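Local coordinates for membrane-bound lytic murein transglycosylase A (Burkholderia pseudomallei, PDB 6QK4), which probably cleaves the glycosidic bond between N-acetylmuramic acid and N-acetylglucosamine in peptidoglycan, leaving a 1,6-anhydro end on the muramic acid, at residues T104-P109 / R317-W322; R271-D276 / R301-Q306; T291-N296 / G329-R334; T284-Q289 / M341-P346. One frame throughout, in Å; residues are numbered along the deposited sequence.

Interaction 1: T104-P109 / R317-W322; sequences TGYYEP and RADYFW
Thr-104 tucks OG1 between its own backbone N and carbonyl carbon (chi1 50°), which sets it by Asp-319 OD1 and Arg-317; Tyr-106 places CG likewise (chi1 68°), bringing its ring against Phe-321 and Asp-319. All four of Thr-104, Tyr-106, Asp-319 and Phe-321 lie on one sheet face. The two segments are parallel neighbours in what is, by family, a double-psi beta-barrel, and they join a strand of the MltA-specific insert range to one of the 3D domain. Four backbone bonds zip them together, from Thr-104 N on Ala-318 O to Trp-322 N on Tyr-106 O. Thr-104 OG1 is held three ways: it donates to Asp-319 OD1 at 2.7 Å, arriving from above the carboxylate plane, and it accepts from Arg-317 NH1 at 2.9 Å and, less closely, from Arg-317 NH2 at 3.3 Å. Both nitrogens meet it in the guanidinium plane, end-on, after a bend at chi2 carries the guanidinium forward along the strand; Leu-102 O is a further partner of NH1. Phe-321 points its ring edge at one face of Tyr-106, CD1 hanging over the rim, with the planes at 55°. Tyr-106 CE1 lies 3.3 Å from Asp-319 O, while its hydroxyl is bonded to Asp-307. At Gly-105 the strands run close, CA making a CA-H...O contact of 3.3 Å with Tyr-320 O and lying 4.1 Å from Trp-322 CD1.

Interaction 2: R271-D276 / R301-Q306; sequences RSIAVD and RLVFAQ
Arg-271 lays its guanidinium flat over that of Arg-301, centres 3.6 Å apart and planes at 18°, although both groups are presumably positive. The salt bridge from Arg-271 NH1 to Asp-39 probably offsets part of this charge, and Arg-271 NH2 also bonds to Ile-42 O. The same NH1 crosses to the neighbouring strand: it reaches Leu-302 O at 2.7 Å, in the carbonyl plane and on a lone pair, so the stacked group cannot easily swing about its chain. On the next residue Ser-272 OG, beside its backbone N (chi1 -67°), donates to Gln-306 OE1 at 2.7 Å and accepts from Thr-268 N. The amide nitrogen of Gln-306 turns to helix 44-55, binding Asn-51 and Ala-47 O. The opposite face of the sheet is apolar: Ile-273 CD1 packs on Val-303 CG2 at 3.7 Å, the two side chains crossing at about a right angle, and Val-275 CG2 rests 3.8 Å from Ala-305 CB. Backbone bonds such as Ile-273 N to Phe-304 O keep the strands in parallel register. A short strand paired in parallel with one that is itself antiparallel to strand 285-291, in between along the chain, is consistent with the double-psi beta-barrel of the 3D family.

Interaction 3: T291-N296 / G329-R334; sequences TRPMTN and GDQAGR
The loop between strands 285-291 and 298-307 of the probable double-psi barrel leans on helix 326-334 here, with Pro-293 and Met-294 meeting Gln-331 and Arg-334 at the protein surface. Pro-293 puts CG against the glutamine, 3.3 Å from Gln-331 NE2, the ring crossing that side chain at about a right angle; the same carbon comes 3.4 Å from Gln-331 O. Its CB lies 3.9 Å from Arg-334 CB. In Met-294 the bend at chi2 (-86°) turns SD onto the aliphatic start of the arginine, 3.4 Å from Arg-334 CG, and a second bend at chi3 keeps CE near it, while Met-294 CG touches Gln-331 OE1 at 3.4 Å. The segments share no direct hydrogen bond. Instead one water joins them, accepting from Met-294 N at 3.0 Å and from Gln-331 NE2 at 2.7 Å, consistent with NE2 lying by Pro-293 and OE1 by Met-294 CG. The loop has its own brace, Asn-296 N bonding to Arg-292 O. Beneath the contact Trp-322 of strand 317-324 is touched by both Pro-293 and Gln-331. On another side of the helix, the carboxylate of Asp-330 takes the backbone N of Met-215 and of Gln-216, linking it to the start of helix 215-224.

Interaction 4: T284-Q289 / M341-P346; sequences TPVFLQ and MWLLFP
Met-341 runs straight out between Val-286 and Leu-288, in an antiparallel strand pair of the double-psi barrel expected for the 3D family. Its CB lies 3.8 Å from Val-286 CG1; its CG touches that same methyl at 3.7 Å and Leu-288 CD1 at 3.9 Å. Because chi2 is extended (178°), SD carries on past Val-286 CG1 at 4.0 Å, and CE ends 4.2 Å from Leu-288 CD1 with Ala-318 of strand 317-324 beyond. Leu-288 lies alongside the methionine, pointing the same way, and Val-286 does so with Leu-343, where its CG2 meets the leucine CD2. All this belongs to one buried apolar face. Phe-287 and Trp-342 lie on the other as a hydrogen-bonded pair, each backbone N bonding to the partner's O in the carbonyl plane; a third bond, Leu-344 N to Pro-285 O, continues the pairing. Phe-287 packs further on Leu-302, and Trp-342 on Pro-34 and Gln-91. The indole meets polar atoms edge-on: Phe-287 O lies at CE3 and Gln-289 OE1 at CH2, both near the ring plane. The Gln-289 amide, whose NE2 bonds to Ala-13 O, is itself tilted 37° from the indole and leaves OE1 3.3 Å from Trp-342 CH2.

In the fold
Interactions 1, 2 and 4 are successive pairings in the same probable barrel. Strand 272-274 is shared edge to edge: Asp-319 N lies 2.8 Å from Ala-274 O, a probable hydrogen bond joining interaction 1 to interaction 2, whose centres are 9 Å apart. Strand 298-307 likewise passes to interaction 4, with Val-303 O 2.8 Å from Val-286 N. Inside, Met-341 CE of interaction 4 touches Ala-318 CB at 3.5 Å, although the centres of interactions 1 and 4 are 17 Å apart. Interaction 3 lies beside this, joined to interaction 1 by Pro-293 CD, 3.6 Å from Trp-322 CZ2. Asp-276, Asp-307 and Asp-319 are probably the three aspartates that give the 3D domain its name.

Interaction 1: T104-P109 / R317-W322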
# COMPACT_ATOMS: atom_id res chain seq x y z
N THR A 104 9.35 -0.47 -2.86
CA THR A 104 8.86 -0.10 -1.55
C THR A 104 7.44 -0.66 -1.39
O THR A 104 6.94 -1.35 -2.27
CB THR A 104 8.92 1.43 -1.36
OG1 THR A 104 8.31 2.10 -2.47
CG2 THR A 104 10.39 1.90 -1.28
N GLY A 105 6.75 -0.34 -0.28
CA GLY A 105 5.42 -0.90 -0.06
C GLY A 105 4.42 0.10 0.49
O GLY A 105 4.80 1.11 1.08
N TYR A 106 3.14 -0.15 0.20
CA TYR A 106 2.08 0.68 0.80
C TYR A 106 0.89 -0.19 1.14
O TYR A 106 0.85 -1.40 0.83
CB TYR A 106 1.66 1.83 -0.12
CG TYR A 106 0.94 1.55 -1.43
CD1 TYR A 106 1.54 0.81 -2.47
CD2 TYR A 106 -0.34 2.10 -1.66
CE1 TYR A 106 0.85 0.66 -3.68
CE2 TYR A 106 -0.99 1.98 -2.86
CZ TYR A 106 -0.39 1.22 -3.86
OH TYR A 106 -1.07 1.13 -5.05
N TYR A 107 -0.06 0.40 1.86
CA TYR A 107 -1.22 -0.34 2.37
C TYR A 107 -2.36 0.64 2.54
O TYR A 107 -2.19 1.86 2.39
CB TYR A 107 -0.91 -1.04 3.71
CG TYR A 107 -0.91 -0.11 4.90
CD1 TYR A 107 0.06 0.86 5.05
CD2 TYR A 107 -1.86 -0.26 5.91
CE1 TYR A 107 0.09 1.67 6.20
CE2 TYR A 107 -1.85 0.54 7.05
CZ TYR A 107 -0.88 1.50 7.17
OH TYR A 107 -0.85 2.27 8.31
N GLU A 108 -3.53 0.08 2.83
CA GLU A 108 -4.68 0.93 3.16
C GLU A 108 -5.06 0.71 4.61
O GLU A 108 -5.41 -0.41 4.99
CB GLU A 108 -5.83 0.58 2.25
CG GLU A 108 -7.10 1.31 2.67
CD GLU A 108 -7.22 2.66 2.02
OE1 GLU A 108 -6.17 3.29 1.75
OE2 GLU A 108 -8.39 3.09 1.80
N PRO A 109 -4.96 1.72 5.50
CA PRO A 109 -5.37 1.51 6.89
C PRO A 109 -6.83 1.11 6.96
O PRO A 109 -7.66 1.59 6.19
CB PRO A 109 -5.15 2.89 7.53
CG PRO A 109 -4.11 3.58 6.72
CD PRO A 109 -4.40 3.07 5.26
N ARG A 317 11.01 0.72 -10.74
CA ARG A 317 10.61 1.32 -9.46
C ARG A 317 9.17 0.91 -9.21
O ARG A 317 8.31 1.14 -10.09
CB ARG A 317 10.72 2.84 -9.56
CG ARG A 317 10.39 3.53 -8.25
CD ARG A 317 11.52 3.25 -7.18
NE ARG A 317 11.16 4.05 -5.96
CZ ARG A 317 10.39 3.63 -4.95
NH1 ARG A 317 9.92 2.42 -4.92
NH2 ARG A 317 10.06 4.46 -3.95
N ALA A 318 8.86 0.41 -8.02
CA ALA A 318 7.47 0.06 -7.75
C ALA A 318 7.14 0.29 -6.28
O ALA A 318 8.00 0.09 -5.39
CB ALA A 318 7.21 -1.39 -8.16
N ASP A 319 5.86 0.62 -6.02
CA ASP A 319 5.28 0.53 -4.67
C ASP A 319 4.35 -0.69 -4.63
O ASP A 319 3.36 -0.75 -5.37
CB ASP A 319 4.48 1.80 -4.34
CG ASP A 319 4.76 2.36 -2.95
OD1 ASP A 319 5.60 1.86 -2.17
OD2 ASP A 319 4.09 3.35 -2.57
N TYR A 320 4.69 -1.68 -3.81
CA TYR A 320 3.93 -2.94 -3.76
C TYR A 320 2.73 -2.79 -2.81
O TYR A 320 2.92 -2.46 -1.63
CB TYR A 320 4.90 -4.02 -3.25
CG TYR A 320 4.45 -5.44 -3.24
CD1 TYR A 320 4.43 -6.17 -4.42
CD2 TYR A 320 4.07 -6.05 -2.10
CE1 TYR A 320 4.03 -7.51 -4.42
CE2 TYR A 320 3.72 -7.40 -2.05
CZ TYR A 320 3.68 -8.11 -3.22
OH TYR A 320 3.30 -9.43 -3.19
N PHE A 321 1.51 -3.04 -3.31
CA PHE A 321 0.33 -2.89 -2.46
C PHE A 321 0.16 -4.13 -1.61
O PHE A 321 -0.20 -5.19 -2.12
CB PHE A 321 -0.92 -2.61 -3.30
CG PHE A 321 -2.15 -2.46 -2.47
CD1 PHE A 321 -2.25 -1.43 -1.55
CD2 PHE A 321 -3.21 -3.34 -2.62
CE1 PHE A 321 -3.42 -1.29 -0.79
CE2 PHE A 321 -4.36 -3.22 -1.89
CZ PHE A 321 -4.49 -2.14 -0.98
N TRP A 322 0.43 -4.00 -0.30
CA TRP A 322 0.31 -5.13 0.62
C TRP A 322 -1.12 -5.45 1.04
O TRP A 322 -1.36 -6.59 1.46
CB TRP A 322 1.19 -4.87 1.87
CG TRP A 322 2.59 -5.20 1.64
CD1 TRP A 322 3.61 -4.33 1.32
CD2 TRP A 322 3.17 -6.51 1.64
NE1 TRP A 322 4.77 -5.01 1.18
CE2 TRP A 322 4.54 -6.35 1.35
CE3 TRP A 322 2.67 -7.80 1.86
CZ2 TRP A 322 5.43 -7.43 1.30
CZ3 TRP A 322 3.55 -8.87 1.79
CH2 TRP A 322 4.92 -8.67 1.53

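Interaction 2: R271-D276 / R301-Q306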
# COMPACT_ATOMS: atom_id res chain seq x y z
N ARG A 271 -1.11 -7.99 -5.62
CA ARG A 271 -1.17 -8.19 -7.05
C ARG A 271 -1.25 -6.88 -7.79
O ARG A 271 -1.46 -6.90 -9.01
CB ARG A 271 -2.39 -9.05 -7.47
CG ARG A 271 -2.33 -10.53 -6.98
CD ARG A 271 -1.23 -11.27 -7.77
NE ARG A 271 -1.07 -12.60 -7.18
CZ ARG A 271 -0.09 -13.43 -7.53
NH1 ARG A 271 0.74 -13.03 -8.49
NH2 ARG A 271 0.07 -14.63 -6.88
N SER A 272 -1.17 -5.73 -7.09
CA SER A 272 -1.21 -4.42 -7.71
C SER A 272 0.01 -3.66 -7.28
O SER A 272 0.42 -3.76 -6.12
CB SER A 272 -2.44 -3.59 -7.25
OG SER A 272 -3.66 -4.14 -7.71
N ILE A 273 0.63 -2.94 -8.21
CA ILE A 273 1.73 -2.04 -7.85
C ILE A 273 1.42 -0.62 -8.36
O ILE A 273 0.71 -0.41 -9.35
CB ILE A 273 3.08 -2.48 -8.42
CG1 ILE A 273 3.02 -2.72 -9.95
CG2 ILE A 273 3.65 -3.69 -7.55
CD1 ILE A 273 4.46 -2.91 -10.54
N ALA A 274 1.93 0.36 -7.60
CA ALA A 274 2.05 1.71 -8.10
C ALA A 274 3.39 1.89 -8.82
O ALA A 274 4.43 1.36 -8.37
CB ALA A 274 1.93 2.71 -6.93
N VAL A 275 3.34 2.58 -9.97
CA VAL A 275 4.50 2.78 -10.84
C VAL A 275 4.65 4.26 -11.23
O VAL A 275 3.76 5.08 -11.02
CB VAL A 275 4.43 1.93 -12.13
CG1 VAL A 275 4.45 0.50 -11.77
CG2 VAL A 275 3.13 2.31 -12.92
N ASP A 276 5.77 4.56 -11.88
CA ASP A 276 5.91 5.85 -12.57
C ASP A 276 5.32 5.63 -13.96
O ASP A 276 5.86 4.86 -14.76
CB ASP A 276 7.40 6.26 -12.63
CG ASP A 276 7.64 7.52 -13.47
OD1 ASP A 276 6.71 7.91 -14.22
OD2 ASP A 276 8.76 8.11 -13.36
N ARG A 301 6.53 -12.31 -7.98
CA ARG A 301 5.08 -12.07 -7.97
C ARG A 301 4.67 -11.42 -9.29
O ARG A 301 5.28 -10.40 -9.67
CB ARG A 301 4.64 -11.07 -6.86
CG ARG A 301 3.99 -11.58 -5.55
CD ARG A 301 2.65 -12.02 -5.81
NE ARG A 301 1.74 -12.31 -4.71
CZ ARG A 301 1.45 -13.53 -4.26
NH1 ARG A 301 2.14 -14.59 -4.67
NH2 ARG A 301 0.49 -13.67 -3.36
N LEU A 302 3.67 -11.98 -9.98
CA LEU A 302 3.03 -11.31 -11.10
C LEU A 302 2.06 -10.29 -10.54
O LEU A 302 1.15 -10.65 -9.78
CB LEU A 302 2.30 -12.30 -12.00
CG LEU A 302 1.60 -11.66 -13.22
CD1 LEU A 302 2.55 -10.96 -14.21
CD2 LEU A 302 0.79 -12.73 -13.91
N VAL A 303 2.27 -9.03 -10.89
CA VAL A 303 1.46 -7.92 -10.41
C VAL A 303 1.01 -7.09 -11.62
O VAL A 303 1.43 -7.30 -12.78
CB VAL A 303 2.24 -7.04 -9.41
CG1 VAL A 303 2.74 -7.92 -8.20
CG2 VAL A 303 3.49 -6.43 -10.07
N PHE A 304 0.13 -6.11 -11.34
CA PHE A 304 -0.38 -5.25 -12.43
C PHE A 304 -0.18 -3.80 -12.05
O PHE A 304 -0.43 -3.43 -10.90
CB PHE A 304 -1.87 -5.52 -12.68
CG PHE A 304 -2.13 -6.87 -13.29
CD1 PHE A 304 -2.20 -7.97 -12.47
CD2 PHE A 304 -2.36 -7.00 -14.67
CE1 PHE A 304 -2.44 -9.24 -13.05
CE2 PHE A 304 -2.60 -8.25 -15.27
CZ PHE A 304 -2.60 -9.38 -14.41
N ALA A 305 0.32 -2.99 -12.99
CA ALA A 305 0.51 -1.56 -12.73
C ALA A 305 -0.84 -0.85 -12.73
O ALA A 305 -1.43 -0.62 -13.79
CB ALA A 305 1.45 -0.98 -13.81
N GLN A 306 -1.36 -0.55 -11.53
CA GLN A 306 -2.73 -0.10 -11.40
C GLN A 306 -2.79 1.13 -10.53
O GLN A 306 -3.90 1.54 -10.17
CB GLN A 306 -3.66 -1.20 -10.84
CG GLN A 306 -3.66 -2.46 -11.82
CD GLN A 306 -4.60 -3.58 -11.36
OE1 GLN A 306 -4.68 -3.91 -10.16
NE2 GLN A 306 -5.16 -4.29 -12.34

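Interaction 3: T291-N296 / G329-R334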
# COMPACT_ATOMS: atom_id res chain seq x y z
N THR A 291 12.33 -9.28 -2.58
CA THR A 291 12.36 -10.06 -1.34
C THR A 291 11.32 -9.53 -0.36
O THR A 291 10.86 -8.40 -0.49
CB THR A 291 13.76 -10.04 -0.65
OG1 THR A 291 14.21 -8.69 -0.54
CG2 THR A 291 14.78 -10.81 -1.49
N ARG A 292 11.01 -10.35 0.66
CA ARG A 292 10.04 -9.94 1.68
C ARG A 292 10.71 -9.07 2.74
O ARG A 292 11.81 -9.38 3.17
CB ARG A 292 9.47 -11.15 2.38
CG ARG A 292 8.74 -12.12 1.51
CD ARG A 292 7.80 -12.95 2.36
NE ARG A 292 6.88 -13.60 1.45
CZ ARG A 292 5.64 -13.22 1.24
NH1 ARG A 292 5.14 -12.22 1.96
NH2 ARG A 292 4.89 -13.88 0.37
N PRO A 293 10.02 -8.07 3.24
CA PRO A 293 10.67 -7.08 4.10
C PRO A 293 11.22 -7.60 5.43
O PRO A 293 12.26 -7.11 5.89
CB PRO A 293 9.55 -6.04 4.35
CG PRO A 293 8.27 -6.64 3.79
CD PRO A 293 8.68 -7.66 2.75
N MET A 294 10.54 -8.52 6.11
CA MET A 294 11.05 -8.83 7.45
C MET A 294 11.92 -10.07 7.47
O MET A 294 12.92 -10.13 8.21
CB MET A 294 9.91 -9.00 8.46
CG MET A 294 8.80 -7.96 8.32
SD MET A 294 9.22 -6.49 9.27
CE MET A 294 7.87 -6.37 10.43
N THR A 295 11.61 -11.03 6.62
CA THR A 295 12.38 -12.26 6.58
C THR A 295 13.45 -12.25 5.51
O THR A 295 14.29 -13.16 5.50
CB THR A 295 11.49 -13.44 6.28
OG1 THR A 295 10.94 -13.24 4.96
CG2 THR A 295 10.35 -13.51 7.33
N ASN A 296 13.38 -11.32 4.55
CA ASN A 296 14.32 -11.25 3.43
C ASN A 296 14.22 -12.46 2.50
O ASN A 296 15.09 -12.68 1.68
CB ASN A 296 15.76 -11.06 3.92
CG ASN A 296 16.65 -10.41 2.85
OD1 ASN A 296 16.26 -9.42 2.21
ND2 ASN A 296 17.84 -10.96 2.66
N GLY A 329 0.23 -3.05 6.77
CA GLY A 329 1.01 -1.84 6.99
C GLY A 329 2.40 -2.07 7.59
O GLY A 329 3.33 -1.29 7.33
N ASP A 330 2.54 -3.08 8.44
CA ASP A 330 3.86 -3.32 9.01
C ASP A 330 4.78 -3.87 7.93
O ASP A 330 5.98 -3.57 7.93
CB ASP A 330 3.78 -4.27 10.20
CG ASP A 330 3.45 -3.51 11.52
OD1 ASP A 330 3.74 -2.28 11.59
OD2 ASP A 330 2.91 -4.13 12.46
N GLN A 331 4.23 -4.67 7.02
CA GLN A 331 5.05 -5.14 5.90
C GLN A 331 5.40 -3.97 5.02
O GLN A 331 6.56 -3.79 4.66
CB GLN A 331 4.35 -6.21 5.07
CG GLN A 331 4.05 -7.51 5.71
CD GLN A 331 5.30 -8.25 6.13
OE1 GLN A 331 5.57 -8.40 7.33
NE2 GLN A 331 6.07 -8.71 5.17
N ALA A 332 4.41 -3.12 4.72
CA ALA A 332 4.64 -1.97 3.86
C ALA A 332 5.71 -1.06 4.47
O ALA A 332 6.59 -0.55 3.75
CB ALA A 332 3.30 -1.22 3.63
N GLY A 333 5.65 -0.83 5.79
CA GLY A 333 6.57 0.09 6.44
C GLY A 333 8.03 -0.32 6.36
O GLY A 333 8.91 0.54 6.35
N ARG A 334 8.29 -1.60 6.29
CA ARG A 334 9.65 -2.08 6.28
C ARG A 334 10.15 -2.36 4.87
O ARG A 334 11.28 -2.79 4.72
CB ARG A 334 9.75 -3.35 7.12
CG ARG A 334 9.29 -3.20 8.58
CD ARG A 334 10.10 -2.13 9.33
NE ARG A 334 9.25 -1.02 9.79
CZ ARG A 334 9.62 0.27 9.84
NH1 ARG A 334 10.85 0.64 9.47
NH2 ARG A 334 8.77 1.20 10.27
O HOH W 1 8.22 -10.28 5.50

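Interaction 4: T284-Q289 / M341-P346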
# COMPACT_ATOMS: atom_id res chain seq x y z
N THR A 284 -0.14 -2.24 -17.40
CA THR A 284 0.93 -3.19 -17.77
C THR A 284 1.01 -4.26 -16.70
O THR A 284 1.19 -3.92 -15.52
CB THR A 284 2.29 -2.48 -17.88
OG1 THR A 284 2.19 -1.34 -18.76
CG2 THR A 284 3.37 -3.45 -18.39
N PRO A 285 0.94 -5.54 -17.05
CA PRO A 285 1.31 -6.58 -16.07
C PRO A 285 2.83 -6.63 -15.97
O PRO A 285 3.54 -6.42 -16.95
CB PRO A 285 0.77 -7.88 -16.70
CG PRO A 285 -0.08 -7.41 -17.93
CD PRO A 285 0.58 -6.10 -18.37
N VAL A 286 3.34 -6.90 -14.76
CA VAL A 286 4.76 -6.83 -14.45
C VAL A 286 5.10 -8.08 -13.65
O VAL A 286 4.43 -8.36 -12.64
CB VAL A 286 5.14 -5.60 -13.60
CG1 VAL A 286 6.69 -5.56 -13.35
CG2 VAL A 286 4.71 -4.30 -14.31
N PHE A 287 6.15 -8.82 -14.06
CA PHE A 287 6.63 -9.87 -13.18
C PHE A 287 7.72 -9.27 -12.32
O PHE A 287 8.68 -8.70 -12.86
CB PHE A 287 7.13 -11.12 -13.94
CG PHE A 287 7.29 -12.28 -12.97
CD1 PHE A 287 6.16 -12.95 -12.52
CD2 PHE A 287 8.51 -12.58 -12.39
CE1 PHE A 287 6.23 -13.93 -11.61
CE2 PHE A 287 8.60 -13.60 -11.40
CZ PHE A 287 7.45 -14.25 -10.98
N LEU A 288 7.50 -9.29 -10.99
CA LEU A 288 8.35 -8.63 -10.03
C LEU A 288 9.16 -9.68 -9.27
O LEU A 288 8.59 -10.58 -8.68
CB LEU A 288 7.47 -7.80 -9.07
CG LEU A 288 8.20 -6.89 -8.09
CD1 LEU A 288 9.10 -5.88 -8.80
CD2 LEU A 288 7.15 -6.14 -7.19
N GLN A 289 10.49 -9.52 -9.25
CA GLN A 289 11.37 -10.37 -8.47
C GLN A 289 12.00 -9.48 -7.41
O GLN A 289 12.67 -8.50 -7.76
CB GLN A 289 12.42 -10.98 -9.38
CG GLN A 289 13.46 -11.84 -8.56
CD GLN A 289 14.48 -12.46 -9.49
OE1 GLN A 289 14.70 -11.98 -10.62
NE2 GLN A 289 15.10 -13.54 -9.04
N MET A 341 12.36 -6.44 -12.85
CA MET A 341 11.04 -6.42 -13.51
C MET A 341 11.12 -6.96 -14.93
O MET A 341 12.10 -6.74 -15.64
CB MET A 341 10.47 -4.98 -13.63
CG MET A 341 10.04 -4.50 -12.31
SD MET A 341 9.47 -2.76 -12.67
CE MET A 341 8.87 -2.37 -11.04
N TRP A 342 10.04 -7.65 -15.33
CA TRP A 342 9.70 -7.91 -16.72
C TRP A 342 8.32 -7.35 -17.00
O TRP A 342 7.37 -7.65 -16.24
CB TRP A 342 9.68 -9.43 -17.02
CG TRP A 342 11.05 -10.08 -16.83
CD1 TRP A 342 11.88 -10.49 -17.83
CD2 TRP A 342 11.76 -10.33 -15.58
NE1 TRP A 342 13.08 -11.00 -17.28
CE2 TRP A 342 13.03 -10.86 -15.92
CE3 TRP A 342 11.46 -10.09 -14.22
CZ2 TRP A 342 13.97 -11.27 -14.94
CZ3 TRP A 342 12.45 -10.43 -13.23
CH2 TRP A 342 13.68 -11.03 -13.62
N LEU A 343 8.18 -6.58 -18.08
CA LEU A 343 6.86 -6.09 -18.50
C LEU A 343 6.24 -7.08 -19.47
O LEU A 343 6.92 -7.59 -20.37
CB LEU A 343 7.01 -4.72 -19.17
CG LEU A 343 7.71 -3.60 -18.42
CD1 LEU A 343 7.35 -2.23 -19.02
CD2 LEU A 343 7.35 -3.53 -16.98
N LEU A 344 4.98 -7.38 -19.28
CA LEU A 344 4.28 -8.25 -20.22
C LEU A 344 3.53 -7.40 -21.25
O LEU A 344 2.89 -6.43 -20.89
CB LEU A 344 3.25 -9.13 -19.52
CG LEU A 344 3.75 -10.33 -18.68
CD1 LEU A 344 4.61 -9.91 -17.59
CD2 LEU A 344 2.58 -11.04 -18.16
N PHE A 345 3.58 -7.83 -22.53
CA PHE A 345 2.77 -7.14 -23.55
C PHE A 345 1.94 -8.20 -24.25
O PHE A 345 2.46 -9.28 -24.53
CB PHE A 345 3.66 -6.42 -24.57
CG PHE A 345 4.28 -5.20 -23.99
CD1 PHE A 345 3.58 -4.00 -23.96
CD2 PHE A 345 5.55 -5.26 -23.41
CE1 PHE A 345 4.13 -2.86 -23.36
CE2 PHE A 345 6.12 -4.16 -22.82
CZ PHE A 345 5.42 -2.94 -22.77
N PRO A 346 0.69 -7.93 -24.58
CA PRO A 346 -0.13 -8.99 -25.20
C PRO A 346 0.33 -9.32 -26.61
O PRO A 346 0.70 -8.43 -27.38
CB PRO A 346 -1.54 -8.39 -25.23
CG PRO A 346 -1.39 -6.99 -24.95
CD PRO A 346 -0.14 -6.80 -24.13